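Local coordinates for ribosomal RNA processing protein 6 (Trypanosoma brucei brucei, PDB 4NLC), which probably degrades or trims RNA from its 3' end as a 3'-5' exoribonuclease of the nuclear exosome, this chain being its catalytic core, at residues 14-19 / 265-270; 100-105 / 310-315; 106-111 / 205-210. The protein carries 1 engineered substitution. All coordinates share one frame; numbering follows the deposited sequence.

Interaction 1: 14-19 / 265-270; sequences DNSPTP and YEKPHL
K267 drives its ammonium group into the mouth of an Asx turn in which D14 OD1 accepts the backbone N of S16. The turn lies ahead of strand 23-25, and the lysine belongs to the connection between helices 249-261 and 275-280, so one long side chain holds an early loop to a much later one. The tight part is the pocket around NZ. K267 NZ bonds to D14 O at 2.8 Å, coming from above the carbonyl plane, and to S16 O at 3.1 Å, here only 18° from the plane. A salt bridge joins K267 NZ to D14 OD1 at 3.3 Å. The lysine is extended beyond CG, which carries the ammonium to the far end of the side chain and leaves the methylenes to pass T18, whose O is 3.4 Å from K267 CE. Lysine suits the place because a buried positive tip can satisfy several oxygens that converge on it. Aspartate suits the turn: besides the backbone N, D14 OD1 takes the hydroxyl of S16 on its syn lone pair, so the carboxylate that faces the ammonium is itself held. The outer side is much looser. Exposed P19 meets only the end of E266, whose OE2 stays 3.6 Å from P19 CA and also accepts from F20 N. A water bridges the two segments, donating to P268 O at 2.6 Å and only weakly to S16 O. At the edge of the contact, E266 OE2 also accepts the backbone N of K267, 24° out of the carboxylate plane.

Interaction 2: 100-105 / 310-315; sequences HDFYSY and DDSPSA
The backbones of S104 and D311 draw together until their CA atoms are 4.0 Å apart, just where helix 289-309 has ended in a Schellman motif with D310 as its positive-phi residue and before helix 313-316 begins. The loop between strands 92-100 and 108-115 of the exonuclease thereby meets the HRDC region. F102 O is the focus: it accepts S312 N at 3.0 Å, tilted from the carbonyl plane, and S312 OG at 2.7 Å, in the plane and on a lone pair. S312 is the N-cap of the new helix, and its OG also accepts A315 N. Serine fits because one short hydroxyl can donate across the contact while capping; with chi1 at 70° the OG is swung between backbone N and carbonyl carbon, where it reaches both. The F102 ring then lies against the first turn of the helix: A315 CB is over its face, 4.1 Å from the ring centroid in a CH-pi contact, and S314 CB approaches CE1. Alanine's short methyl lets the helix backbone come close. D310 OD1, which also accepts N15 ND2, is met by Y105 N at 3.2 Å from above the carboxylate plane, and a water joins D310 OD2 to S104 OG. The Y105 ring crosses P313 at about a right angle, its OH held by D303. D311 OD1 sits at the edge of the Y103 ring. Directional bonds to F102 O and D310 OD1, the former aided by the cap that places S312 OG, together with F102 on A315, probably fix how the loop sits against the helix start.

Interaction 3: 106-111 / 205-210; sequences QGFTCL and DWRVRP
C110 and W206 meet where strand 108-115 carries a classic beta bulge, C110 and L111 both facing E98, and the type I turn from D205 to V208 lies against it. Within the exonuclease fold this packs the loop ahead of helix 213-224 onto a strand of the central sheet. C110 CB approaches W206 CB to 3.6 Å and rests 3.3 Å from W206 O; a small cysteine, with a weakly polar thiol, suits so close a backbone. L111 reaches the indole obliquely with one branch, CD2 being 3.7 Å from W206 CZ3, while its other branch, CD1, passes beside R209 NH2. F108 has chi1 at 56°, which sends its side chain across that of R207 at about a right angle, F108 CZ being 3.7 Å from R207 CD. Bent at chi3 (-63°), R207 turns its guanidinium back onto D205 and grips the carboxylate side-on: R207 NE uses the syn lone pair of D205 OD1 at 3.0 Å, and NH2 that of OD2. D205 OD1 also takes the backbone N of R207 in an Asx turn, so the acid fixes both the turn and the arginine. R209 bends at chi2 instead. Its NH1 donates to W206 O and V208 O, R209 NH2 makes a weak bond to C110 O at 2.8 Å, and NE is salt-bridged to D124. The implication is a division of labour: apolar side chains and the aliphatic stem of R207 pack together, while the arginines' charged ends are occupied by the carboxylates of D205 and D124 and by backbone oxygens, which probably eases the cost of placing charge beside buried groups.

Interaction 3 is the buried contact, lying within the exonuclease fold, with apolar packing and only one weak hydrogen bond between its segments; interaction 2 is a surface contact between that fold and the HRDC region, joined by hydrogen bonds to F102 O and D310 OD1 and by aromatic rings on the helix start; interaction 1 is partly buried and turns on a single lysine charge. Each contact touches the other two. H100 pairs with F108 through the backbone, and its ring lies by R207. Q106, in the loop just before strand 108-115, bonds to N15 and Y265, while N15 ND2 reaches D310 OD1. Interaction 3 is nested within the loops closed by interactions 1 and 2, whose own segments alternate along the chain.

Interaction 1: 14-19 / 265-270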
loop_
_atom_site.group_PDB
_atom_site.type_symbol
_atom_site.label_atom_id
_atom_site.label_comp_id
_atom_site.label_asym_id
_atom_site.label_seq_id
_atom_site.Cartn_x
_atom_site.Cartn_y
_atom_site.Cartn_z
ATOM N N ASP A 14 10.098 10.965 6.455
ATOM C CA ASP A 14 11.522 11.045 6.110
ATOM C C ASP A 14 11.712 10.357 4.761
ATOM O O ASP A 14 11.662 9.134 4.696
ATOM C CB ASP A 14 12.372 10.362 7.201
ATOM C CG ASP A 14 13.885 10.506 7.077
ATOM O OD1 ASP A 14 14.401 10.486 5.933
ATOM O OD2 ASP A 14 14.554 10.554 8.118
ATOM N N ASN A 15 11.936 11.142 3.685
ATOM C CA ASN A 15 12.119 10.614 2.327
ATOM C C ASN A 15 13.573 10.417 1.894
ATOM O O ASN A 15 13.810 10.138 0.718
ATOM C CB ASN A 15 11.400 11.492 1.301
ATOM C CG ASN A 15 9.910 11.448 1.386
ATOM O OD1 ASN A 15 9.297 10.437 1.753
ATOM N ND2 ASN A 15 9.303 12.572 1.092
ATOM N N SER A 16 14.537 10.567 2.811
ATOM C CA SER A 16 15.961 10.460 2.454
ATOM C C SER A 16 16.383 9.049 2.038
ATOM O O SER A 16 15.720 8.078 2.432
ATOM C CB SER A 16 16.843 10.984 3.584
ATOM O OG SER A 16 16.947 10.060 4.650
ATOM N N PRO A 17 17.469 8.895 1.237
ATOM C CA PRO A 17 17.893 7.538 0.842
ATOM C C PRO A 17 18.658 6.845 1.974
ATOM O O PRO A 17 19.883 6.693 1.910
ATOM C CB PRO A 17 18.764 7.778 -0.405
ATOM C CG PRO A 17 18.791 9.271 -0.621
ATOM C CD PRO A 17 18.359 9.912 0.644
ATOM N N THR A 18 17.926 6.501 3.044
ATOM C CA THR A 18 18.396 5.811 4.254
ATOM C C THR A 18 17.487 4.613 4.493
ATOM O O THR A 18 16.277 4.754 4.332
ATOM C CB THR A 18 18.478 6.745 5.496
ATOM O OG1 THR A 18 18.891 5.965 6.626
ATOM C CG2 THR A 18 17.152 7.378 5.854
ATOM N N PRO A 19 18.025 3.418 4.832
ATOM C CA PRO A 19 17.144 2.249 5.022
ATOM C C PRO A 19 16.011 2.502 6.027
ATOM O O PRO A 19 16.212 3.234 7.008
ATOM C CB PRO A 19 18.105 1.170 5.522
ATOM C CG PRO A 19 19.430 1.565 4.992
ATOM C CD PRO A 19 19.444 3.060 5.038
ATOM N N TYR A 265 8.615 -3.795 4.552
ATOM C CA TYR A 265 8.524 -2.584 3.781
ATOM C C TYR A 265 9.986 -2.065 3.623
ATOM O O TYR A 265 10.768 -2.079 4.579
ATOM C CB TYR A 265 7.686 -1.513 4.532
ATOM C CG TYR A 265 7.758 -0.165 3.833
ATOM C CD1 TYR A 265 7.106 0.045 2.618
ATOM C CD2 TYR A 265 8.622 0.829 4.284
ATOM C CE1 TYR A 265 7.281 1.227 1.893
ATOM C CE2 TYR A 265 8.784 2.024 3.580
ATOM C CZ TYR A 265 8.101 2.222 2.390
ATOM O OH TYR A 265 8.227 3.399 1.693
ATOM N N GLU A 266 10.317 -1.548 2.454
ATOM C CA GLU A 266 11.609 -0.878 2.247
ATOM C C GLU A 266 11.373 0.359 1.417
ATOM O O GLU A 266 10.581 0.313 0.474
ATOM C CB GLU A 266 12.710 -1.793 1.675
ATOM C CG GLU A 266 14.121 -1.197 1.703
ATOM C CD GLU A 266 14.633 -0.649 3.027
ATOM O OE1 GLU A 266 15.248 -1.421 3.791
ATOM O OE2 GLU A 266 14.423 0.553 3.300
ATOM N N LYS A 267 11.984 1.484 1.830
ATOM C CA LYS A 267 11.861 2.796 1.181
ATOM C C LYS A 267 12.188 2.719 -0.313
ATOM O O LYS A 267 13.121 1.990 -0.674
ATOM C CB LYS A 267 12.850 3.800 1.814
ATOM C CG LYS A 267 12.521 4.284 3.216
ATOM C CD LYS A 267 13.149 5.659 3.368
ATOM C CE LYS A 267 13.250 6.117 4.786
ATOM N NZ LYS A 267 13.907 7.435 4.849
ATOM N N PRO A 268 11.489 3.490 -1.190
ATOM C CA PRO A 268 11.867 3.506 -2.614
ATOM C C PRO A 268 13.371 3.772 -2.758
ATOM O O PRO A 268 13.946 4.643 -2.105
ATOM C CB PRO A 268 11.002 4.624 -3.194
ATOM C CG PRO A 268 9.805 4.656 -2.307
ATOM C CD PRO A 268 10.376 4.424 -0.938
ATOM N N HIS A 269 13.997 2.921 -3.552
ATOM C CA HIS A 269 15.428 2.763 -3.809
ATOM C C HIS A 269 15.922 3.501 -5.070
ATOM O O HIS A 269 15.650 3.052 -6.191
ATOM C CB HIS A 269 15.672 1.247 -3.939
ATOM C CG HIS A 269 14.373 0.481 -3.965
ATOM N ND1 HIS A 269 13.484 0.593 -5.034
ATOM C CD2 HIS A 269 13.803 -0.291 -3.005
ATOM C CE1 HIS A 269 12.430 -0.137 -4.704
ATOM N NE2 HIS A 269 12.573 -0.693 -3.495
ATOM N N LEU A 270 16.632 4.634 -4.893
ATOM C CA LEU A 270 17.182 5.371 -6.043
ATOM C C LEU A 270 18.624 4.970 -6.276
ATOM O O LEU A 270 19.491 5.239 -5.439
ATOM C CB LEU A 270 17.065 6.908 -5.908
ATOM C CG LEU A 270 17.453 7.821 -7.126
ATOM C CD1 LEU A 270 18.929 8.156 -7.174
ATOM C CD2 LEU A 270 16.863 7.353 -8.473
HETATM O O HOH W 1 15.073 5.847 -0.099
#

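Interaction 2: 100-105 / 310-315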
loop_
_atom_site.group_PDB
_atom_site.type_symbol
_atom_site.label_atom_id
_atom_site.label_comp_id
_atom_site.label_asym_id
_atom_site.label_seq_id
_atom_site.Cartn_x
_atom_site.Cartn_y
_atom_site.Cartn_z
ATOM N N HIS A 100 -2.688 5.956 -1.397
ATOM C CA HIS A 100 -2.415 7.074 -2.291
ATOM C C HIS A 100 -0.922 7.101 -2.634
ATOM O O HIS A 100 -0.086 7.074 -1.742
ATOM C CB HIS A 100 -2.871 8.435 -1.699
ATOM C CG HIS A 100 -2.620 9.573 -2.655
ATOM N ND1 HIS A 100 -3.454 9.799 -3.747
ATOM C CD2 HIS A 100 -1.575 10.431 -2.723
ATOM C CE1 HIS A 100 -2.919 10.817 -4.406
ATOM N NE2 HIS A 100 -1.790 11.233 -3.830
ATOM N N ASP A 101 -0.596 7.227 -3.905
ATOM C CA ASP A 101 0.800 7.217 -4.308
ATOM C C ASP A 101 1.221 8.371 -5.193
ATOM O O ASP A 101 2.420 8.549 -5.351
ATOM C CB ASP A 101 1.173 5.861 -4.975
ATOM C CG ASP A 101 0.349 5.444 -6.184
ATOM O OD1 ASP A 101 0.097 6.299 -7.056
ATOM O OD2 ASP A 101 0.015 4.246 -6.289
ATOM N N PHE A 102 0.288 9.128 -5.805
ATOM C CA PHE A 102 0.700 10.209 -6.732
ATOM C C PHE A 102 1.324 11.437 -6.050
ATOM O O PHE A 102 2.417 11.838 -6.421
ATOM C CB PHE A 102 -0.449 10.636 -7.652
ATOM C CG PHE A 102 0.021 11.382 -8.880
ATOM C CD1 PHE A 102 0.640 10.711 -9.927
ATOM C CD2 PHE A 102 -0.147 12.756 -8.985
ATOM C CE1 PHE A 102 1.095 11.407 -11.051
ATOM C CE2 PHE A 102 0.300 13.445 -10.114
ATOM C CZ PHE A 102 0.917 12.765 -11.135
ATOM N N TYR A 103 0.637 12.027 -5.066
ATOM C CA TYR A 103 1.095 13.219 -4.334
ATOM C C TYR A 103 1.756 12.863 -3.017
ATOM O O TYR A 103 1.435 13.418 -1.959
ATOM C CB TYR A 103 -0.055 14.222 -4.149
ATOM C CG TYR A 103 -0.607 14.736 -5.460
ATOM C CD1 TYR A 103 0.067 15.711 -6.187
ATOM C CD2 TYR A 103 -1.834 14.284 -5.949
ATOM C CE1 TYR A 103 -0.448 16.208 -7.381
ATOM C CE2 TYR A 103 -2.372 14.794 -7.130
ATOM C CZ TYR A 103 -1.665 15.744 -7.853
ATOM O OH TYR A 103 -2.166 16.248 -9.029
ATOM N N SER A 104 2.694 11.916 -3.096
ATOM C CA SER A 104 3.480 11.397 -1.992
ATOM C C SER A 104 4.638 10.591 -2.571
ATOM O O SER A 104 4.441 9.791 -3.511
ATOM C CB SER A 104 2.630 10.518 -1.081
ATOM O OG SER A 104 3.432 9.962 -0.056
ATOM N N TYR A 105 5.848 10.796 -2.002
ATOM C CA TYR A 105 7.033 10.064 -2.459
ATOM C C TYR A 105 6.930 8.569 -2.182
ATOM O O TYR A 105 7.001 7.777 -3.112
ATOM C CB TYR A 105 8.324 10.641 -1.878
ATOM C CG TYR A 105 9.524 9.997 -2.518
ATOM C CD1 TYR A 105 9.911 10.330 -3.816
ATOM C CD2 TYR A 105 10.233 8.993 -1.861
ATOM C CE1 TYR A 105 10.975 9.682 -4.442
ATOM C CE2 TYR A 105 11.306 8.347 -2.476
ATOM C CZ TYR A 105 11.676 8.698 -3.762
ATOM O OH TYR A 105 12.746 8.071 -4.350
ATOM N N ASP A 310 7.947 15.779 -1.250
ATOM C CA ASP A 310 7.150 14.644 -0.781
ATOM C C ASP A 310 6.044 14.350 -1.809
ATOM O O ASP A 310 4.864 14.225 -1.478
ATOM C CB ASP A 310 6.621 14.773 0.663
ATOM C CG ASP A 310 6.026 13.459 1.176
ATOM O OD1 ASP A 310 6.433 12.380 0.667
ATOM O OD2 ASP A 310 5.114 13.513 2.037
ATOM N N ASP A 311 6.462 14.294 -3.080
ATOM C CA ASP A 311 5.605 13.980 -4.209
ATOM C C ASP A 311 6.177 12.757 -4.922
ATOM O O ASP A 311 7.365 12.483 -4.790
ATOM C CB ASP A 311 5.576 15.178 -5.173
ATOM C CG ASP A 311 4.352 16.053 -5.039
ATOM O OD1 ASP A 311 3.383 15.633 -4.350
ATOM O OD2 ASP A 311 4.344 17.145 -5.634
ATOM N N SER A 312 5.368 12.053 -5.714
ATOM C CA SER A 312 5.957 10.946 -6.469
ATOM C C SER A 312 6.804 11.572 -7.611
ATOM O O SER A 312 6.485 12.698 -8.021
ATOM C CB SER A 312 4.878 10.038 -7.050
ATOM O OG SER A 312 4.177 10.685 -8.094
ATOM N N PRO A 313 7.866 10.904 -8.133
ATOM C CA PRO A 313 8.603 11.479 -9.279
ATOM C C PRO A 313 7.683 11.902 -10.451
ATOM O O PRO A 313 7.937 12.925 -11.060
ATOM C CB PRO A 313 9.584 10.355 -9.660
ATOM C CG PRO A 313 9.797 9.616 -8.392
ATOM C CD PRO A 313 8.406 9.575 -7.787
ATOM N N SER A 314 6.569 11.182 -10.694
ATOM C CA SER A 314 5.588 11.529 -11.738
ATOM C C SER A 314 4.860 12.852 -11.455
ATOM O O SER A 314 4.516 13.562 -12.391
ATOM C CB SER A 314 4.582 10.401 -11.941
ATOM O OG SER A 314 5.233 9.264 -12.481
ATOM N N ALA A 315 4.655 13.201 -10.175
ATOM C CA ALA A 315 4.010 14.465 -9.832
ATOM C C ALA A 315 5.001 15.649 -10.011
ATOM O O ALA A 315 4.573 16.795 -10.165
ATOM C CB ALA A 315 3.444 14.414 -8.412
HETATM O O HOH W 2 3.558 11.302 2.227
#

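Interaction 3: 106-111 / 205-210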
loop_
_atom_site.group_PDB
_atom_site.type_symbol
_atom_site.label_atom_id
_atom_site.label_comp_id
_atom_site.label_asym_id
_atom_site.label_seq_id
_atom_site.Cartn_x
_atom_site.Cartn_y
_atom_site.Cartn_z
ATOM N N GLN A 106 6.755 8.188 -0.916
ATOM C CA GLN A 106 6.640 6.783 -0.538
ATOM C C GLN A 106 5.210 6.310 -0.652
ATOM O O GLN A 106 4.968 5.109 -0.741
ATOM C CB GLN A 106 7.140 6.555 0.903
ATOM C CG GLN A 106 8.639 6.839 1.113
ATOM C CD GLN A 106 9.039 6.643 2.554
ATOM O OE1 GLN A 106 8.869 5.569 3.142
ATOM N NE2 GLN A 106 9.496 7.705 3.181
ATOM N N GLY A 107 4.270 7.249 -0.629
ATOM C CA GLY A 107 2.856 6.910 -0.645
ATOM C C GLY A 107 2.364 6.757 0.780
ATOM O O GLY A 107 3.162 6.764 1.727
ATOM N N PHE A 108 1.043 6.670 0.954
ATOM C CA PHE A 108 0.476 6.502 2.286
ATOM C C PHE A 108 -0.880 5.829 2.256
ATOM O O PHE A 108 -1.669 6.053 1.343
ATOM C CB PHE A 108 0.440 7.835 3.097
ATOM C CG PHE A 108 -0.277 8.999 2.447
ATOM C CD1 PHE A 108 -1.660 9.106 2.509
ATOM C CD2 PHE A 108 0.438 10.010 1.806
ATOM C CE1 PHE A 108 -2.322 10.188 1.911
ATOM C CE2 PHE A 108 -0.221 11.075 1.187
ATOM C CZ PHE A 108 -1.596 11.170 1.259
ATOM N N THR A 109 -1.184 5.080 3.313
ATOM C CA THR A 109 -2.488 4.447 3.457
ATOM C C THR A 109 -3.544 5.504 3.790
ATOM O O THR A 109 -3.354 6.316 4.700
ATOM C CB THR A 109 -2.427 3.341 4.497
ATOM O OG1 THR A 109 -1.308 2.512 4.183
ATOM C CG2 THR A 109 -3.711 2.505 4.521
ATOM N N CYS A 110 -4.667 5.444 3.082
ATOM C CA CYS A 110 -5.790 6.369 3.247
ATOM C C CYS A 110 -6.960 5.852 4.086
ATOM O O CYS A 110 -7.637 6.640 4.753
ATOM C CB CYS A 110 -6.281 6.806 1.880
ATOM S SG CYS A 110 -5.120 7.878 1.021
ATOM N N LEU A 111 -7.233 4.555 3.992
ATOM C CA LEU A 111 -8.399 3.941 4.602
ATOM C C LEU A 111 -8.121 2.496 4.886
ATOM O O LEU A 111 -7.336 1.868 4.177
ATOM C CB LEU A 111 -9.524 4.021 3.565
ATOM C CG LEU A 111 -10.948 4.232 4.026
ATOM C CD1 LEU A 111 -11.123 5.589 4.728
ATOM C CD2 LEU A 111 -11.904 4.096 2.833
ATOM N N ASP A 205 -9.216 8.895 -5.797
ATOM C CA ASP A 205 -8.393 9.650 -4.866
ATOM C C ASP A 205 -8.951 9.381 -3.455
ATOM O O ASP A 205 -9.995 9.931 -3.059
ATOM C CB ASP A 205 -8.390 11.148 -5.201
ATOM C CG ASP A 205 -7.326 11.950 -4.458
ATOM O OD1 ASP A 205 -6.729 11.409 -3.498
ATOM O OD2 ASP A 205 -7.054 13.099 -4.868
ATOM N N TRP A 206 -8.258 8.510 -2.710
ATOM C CA TRP A 206 -8.704 8.103 -1.377
ATOM C C TRP A 206 -8.312 9.098 -0.276
ATOM O O TRP A 206 -8.651 8.888 0.882
ATOM C CB TRP A 206 -8.257 6.678 -1.072
ATOM C CG TRP A 206 -9.012 5.690 -1.889
ATOM C CD1 TRP A 206 -8.605 5.095 -3.050
ATOM C CD2 TRP A 206 -10.361 5.252 -1.662
ATOM N NE1 TRP A 206 -9.613 4.291 -3.550
ATOM C CE2 TRP A 206 -10.709 4.386 -2.728
ATOM C CE3 TRP A 206 -11.311 5.507 -0.653
ATOM C CZ2 TRP A 206 -11.948 3.743 -2.794
ATOM C CZ3 TRP A 206 -12.559 4.910 -0.751
ATOM C CH2 TRP A 206 -12.861 4.027 -1.800
ATOM N N ARG A 207 -7.695 10.224 -0.656
ATOM C CA ARG A 207 -7.363 11.288 0.288
ATOM C C ARG A 207 -8.576 12.186 0.529
ATOM O O ARG A 207 -8.549 12.976 1.467
ATOM C CB ARG A 207 -6.277 12.193 -0.305
ATOM C CG ARG A 207 -4.963 11.504 -0.611
ATOM C CD ARG A 207 -4.008 12.526 -1.177
ATOM N NE ARG A 207 -4.503 13.067 -2.438
ATOM C CZ ARG A 207 -4.073 14.197 -2.971
ATOM N NH1 ARG A 207 -3.158 14.925 -2.346
ATOM N NH2 ARG A 207 -4.563 14.618 -4.123
ATOM N N VAL A 208 -9.593 12.148 -0.356
ATOM C CA VAL A 208 -10.714 13.085 -0.248
ATOM C C VAL A 208 -11.582 12.818 0.975
ATOM O O VAL A 208 -11.834 11.670 1.354
ATOM C CB VAL A 208 -11.572 13.261 -1.539
ATOM C CG1 VAL A 208 -10.699 13.695 -2.722
ATOM C CG2 VAL A 208 -12.376 12.006 -1.880
ATOM N N ARG A 209 -11.980 13.911 1.616
ATOM C CA ARG A 209 -12.864 13.918 2.769
ATOM C C ARG A 209 -13.879 15.047 2.558
ATOM O O ARG A 209 -13.488 16.157 2.202
ATOM C CB ARG A 209 -12.093 14.075 4.107
ATOM C CG ARG A 209 -11.083 12.955 4.425
ATOM C CD ARG A 209 -11.754 11.592 4.663
ATOM N NE ARG A 209 -10.770 10.563 5.001
ATOM C CZ ARG A 209 -10.192 9.725 4.148
ATOM N NH1 ARG A 209 -10.496 9.764 2.858
ATOM N NH2 ARG A 209 -9.307 8.842 4.579
ATOM N N PRO A 210 -15.190 14.793 2.735
ATOM C CA PRO A 210 -15.810 13.515 3.126
ATOM C C PRO A 210 -15.701 12.472 2.029
ATOM O O PRO A 210 -15.502 12.808 0.857
ATOM C CB PRO A 210 -17.275 13.908 3.371
ATOM C CG PRO A 210 -17.500 15.096 2.473
ATOM C CD PRO A 210 -16.206 15.852 2.546
#